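Long-range contact in alpha-2,3-sialyltransferase (Campylobacter jejuni, PDB 2P2V), which probably transfers sialic acid from its CMP-linked donor to acceptor sugars in alpha-2,3 linkage, this chain being the N-terminal, catalytic part of a longer membrane protein: residues N27-K32 with G176-P181. Sequence-based numbering, arbitrary orientation.
Sequences NGPSLK and GDVIYP. With CSF (cytidine-5'-monophosphate-3-fluoro-N-acetyl-neuraminic acid), chain O.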
loop_
_atom_site.group_PDB
_atom_site.type_symbol
_atom_site.label_atom_id
_atom_site.label_comp_id
_atom_site.label_asym_id
_atom_site.label_seq_id
_atom_site.Cartn_x
_atom_site.Cartn_y
_atom_site.Cartn_z
ATOM N N ASN A 27 -34.664 14.665 1.384
ATOM C CA ASN A 27 -35.792 14.168 2.137
ATOM C C ASN A 27 -36.574 15.298 2.817
ATOM O O ASN A 27 -37.227 15.060 3.812
ATOM C CB ASN A 27 -35.326 13.118 3.167
ATOM C CG ASN A 27 -34.645 11.923 2.508
ATOM O OD1 ASN A 27 -35.150 11.343 1.536
ATOM N ND2 ASN A 27 -33.479 11.574 3.018
ATOM N N GLY A 28 -36.488 16.505 2.257
ATOM C CA GLY A 28 -37.275 17.646 2.709
ATOM C C GLY A 28 -38.758 17.508 2.410
ATOM O O GLY A 28 -39.182 16.597 1.670
ATOM N N PRO A 29 -39.571 18.430 2.965
ATOM C CA PRO A 29 -41.029 18.336 2.831
ATOM C C PRO A 29 -41.469 18.331 1.369
ATOM O O PRO A 29 -42.453 17.687 1.035
ATOM C CB PRO A 29 -41.535 19.603 3.506
ATOM C CG PRO A 29 -40.447 20.039 4.375
ATOM C CD PRO A 29 -39.162 19.618 3.729
ATOM N N SER A 30 -40.716 18.993 0.503
ATOM C CA SER A 30 -41.104 19.121 -0.885
ATOM C C SER A 30 -41.042 17.816 -1.653
ATOM O O SER A 30 -41.453 17.737 -2.819
ATOM C CB SER A 30 -40.236 20.161 -1.579
ATOM O OG SER A 30 -38.913 19.688 -1.733
ATOM N N LEU A 31 -40.528 16.765 -1.027
ATOM C CA LEU A 31 -40.603 15.440 -1.659
ATOM C C LEU A 31 -42.078 15.058 -1.885
ATOM O O LEU A 31 -42.410 14.343 -2.827
ATOM C CB LEU A 31 -39.906 14.399 -0.774
ATOM C CG LEU A 31 -39.917 12.921 -1.138
ATOM C CD1 LEU A 31 -38.976 12.654 -2.362
ATOM C CD2 LEU A 31 -39.566 12.102 0.113
ATOM N N LYS A 32 -42.944 15.539 -1.000
ATOM C CA LYS A 32 -44.388 15.300 -1.071
ATOM C C LYS A 32 -45.084 16.166 -2.147
ATOM O O LYS A 32 -46.236 15.891 -2.534
ATOM C CB LYS A 32 -45.013 15.594 0.309
ATOM C CG LYS A 32 -44.762 14.535 1.410
ATOM C CD LYS A 32 -45.728 14.718 2.613
ATOM C CE LYS A 32 -45.526 13.623 3.683
ATOM N NZ LYS A 32 -46.792 13.158 4.380
ATOM N N GLY A 176 -38.727 26.822 6.990
ATOM C CA GLY A 176 -40.160 26.599 7.280
ATOM C C GLY A 176 -40.408 25.848 8.591
ATOM O O GLY A 176 -39.479 25.609 9.372
ATOM N N ASP A 177 -41.661 25.460 8.827
ATOM C CA ASP A 177 -42.019 24.734 10.053
ATOM C C ASP A 177 -42.072 23.214 9.893
ATOM O O ASP A 177 -41.824 22.470 10.857
ATOM C CB ASP A 177 -43.330 25.266 10.612
ATOM C CG ASP A 177 -43.286 26.765 10.819
ATOM O OD1 ASP A 177 -42.502 27.218 11.694
ATOM O OD2 ASP A 177 -44.015 27.480 10.087
ATOM N N VAL A 178 -42.420 22.755 8.694
ATOM C CA VAL A 178 -42.185 21.362 8.326
ATOM C C VAL A 178 -40.727 21.271 7.832
ATOM O O VAL A 178 -40.299 21.990 6.904
ATOM C CB VAL A 178 -43.201 20.823 7.267
ATOM C CG1 VAL A 178 -43.000 19.335 7.048
ATOM C CG2 VAL A 178 -44.644 21.077 7.715
ATOM N N ILE A 179 -39.967 20.400 8.483
ATOM C CA ILE A 179 -38.564 20.214 8.155
ATOM C C ILE A 179 -38.330 18.812 7.535
ATOM O O ILE A 179 -37.354 18.595 6.812
ATOM C CB ILE A 179 -37.674 20.551 9.391
ATOM C CG1 ILE A 179 -36.177 20.512 9.044
ATOM C CG2 ILE A 179 -38.070 19.696 10.629
ATOM C CD1 ILE A 179 -35.304 21.364 9.958
ATOM N N TYR A 180 -39.254 17.885 7.793
ATOM C CA TYR A 180 -39.244 16.552 7.167
ATOM C C TYR A 180 -40.682 16.135 6.842
ATOM O O TYR A 180 -41.586 16.434 7.621
ATOM C CB TYR A 180 -38.574 15.517 8.088
ATOM C CG TYR A 180 -37.077 15.714 8.260
ATOM C CD1 TYR A 180 -36.547 16.281 9.432
ATOM C CD2 TYR A 180 -36.184 15.349 7.239
ATOM C CE1 TYR A 180 -35.151 16.470 9.584
ATOM C CE2 TYR A 180 -34.804 15.536 7.376
ATOM C CZ TYR A 180 -34.292 16.095 8.547
ATOM O OH TYR A 180 -32.928 16.261 8.662
ATOM N N PRO A 181 -40.907 15.456 5.691
ATOM C CA PRO A 181 -42.247 14.957 5.355
ATOM C C PRO A 181 -42.633 13.710 6.185
ATOM O O PRO A 181 -43.501 12.930 5.781
ATOM C CB PRO A 181 -42.122 14.607 3.861
ATOM C CG PRO A 181 -40.719 14.309 3.643
ATOM C CD PRO A 181 -39.929 15.127 4.638
HETATM C C5A CSF O . -27.914 15.405 9.151
HETATM C C4A CSF O . -28.225 16.633 8.303
HETATM C C2A CSF O . -27.972 15.242 6.165
HETATM O O6A CSF O . -27.810 14.115 7.053
HETATM C C6A CSF O . -28.395 14.162 8.380
HETATM C C3A CSF O . -27.598 16.526 6.904
HETATM O O4A CSF O . -27.663 17.778 8.928
HETATM N N5A CSF O . -28.687 15.553 10.402
HETATM C C7A CSF O . -28.010 12.866 9.083
HETATM C C8A CSF O . -28.468 11.656 8.277
HETATM C C9A CSF O . -28.000 10.330 8.912
HETATM O O9A CSF O . -28.533 9.183 8.211
HETATM O O8A CSF O . -29.921 11.726 8.119
HETATM O O7A CSF O . -26.588 12.870 9.308
HETATM C C1A CSF O . -26.979 15.137 5.016
HETATM O OBA CSF O . -26.825 16.172 4.308
HETATM O OAA CSF O . -26.379 14.043 4.831
HETATM O O1A CSF O . -29.261 15.366 5.518
HETATM O O2A CSF O . -31.337 15.687 6.824
HETATM N N1 CSF O . -32.952 18.334 2.903
HETATM C C2 CSF O . -33.226 19.729 2.775
HETATM N N3 CSF O . -34.127 20.339 3.600
HETATM C C4 CSF O . -34.784 19.611 4.531
HETATM C C5 CSF O . -34.533 18.240 4.670
HETATM C C6 CSF O . -33.609 17.616 3.837
HETATM C "C3'" CSF O . -29.956 16.762 2.784
HETATM C "C2'" CSF O . -30.527 18.050 2.223
HETATM C "C1'" CSF O . -31.991 17.680 1.988
HETATM O "O4'" CSF O . -32.128 16.243 2.038
HETATM C "C4'" CSF O . -30.853 15.644 2.267
HETATM P PA CSF O . -30.702 14.700 5.874
HETATM O "O5'" CSF O . -31.520 14.833 4.474
HETATM C "C5'" CSF O . -30.964 14.453 3.217
HETATM O "O3'" CSF O . -28.636 16.543 2.296
HETATM O "O2'" CSF O . -29.875 18.381 0.966
HETATM N N4 CSF O . -35.698 20.201 5.361
HETATM O O2 CSF O . -32.594 20.401 1.913
HETATM O O3A CSF O . -30.639 13.228 6.162
HETATM C C10 CSF O . -28.145 15.056 11.528
HETATM O O10 CSF O . -27.053 14.469 11.561
HETATM C C11 CSF O . -28.977 15.241 12.777
HETATM F F3A CSF O . -26.225 16.547 7.003
#
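With CG1 of V178 anti to the backbone N (chi1 -174°), that methyl lies against the ring of P29, 3.8 Å from its CG, while the Y180 side chain, its CG anti to the carbonyl carbon (chi1 -69°), carries its ring past the carbonyl of N27 toward the donor analogue CSF. P29 CG also rests 3.2 Å from V178 O. Beyond it, the ring of P181 fills the angle between the G28 carbonyl and K32: its CG lies 3.4 Å from G28 O, CD2 of L31 makes a looser apolar contact with the same CG, and the lysine methylenes run obliquely over CB, with K32 CE 3.5 Å from it. No hydrogen bond joins the two segments directly; the nucleotide bridges them instead. The backbone N of N27 donates to the ribose oxygen O4' of CSF, whereas I179 O accepts from the cytosine amino group N4 over 2.7 Å, a nearly straight bond (161°) suited to recognition of cytosine. G28, without a side chain, brings its CA within 3.4 Å of CSF C5. Y180 OH gives a very short hydrogen bond to the phosphate oxygen O2A, which lies in the plane of the phenol ring at its edge. The N27 carboxamide turns away from 176-181 and donates to C48 O, tying this wall of the donor pocket to strand 44-48. Segment 27-32 follows strand 21-25, while the loop holding 176-181 runs from the adjacent parallel strand 165-169 to helix 187-192, in the Rossmann-like nucleotide-binding part of the fold.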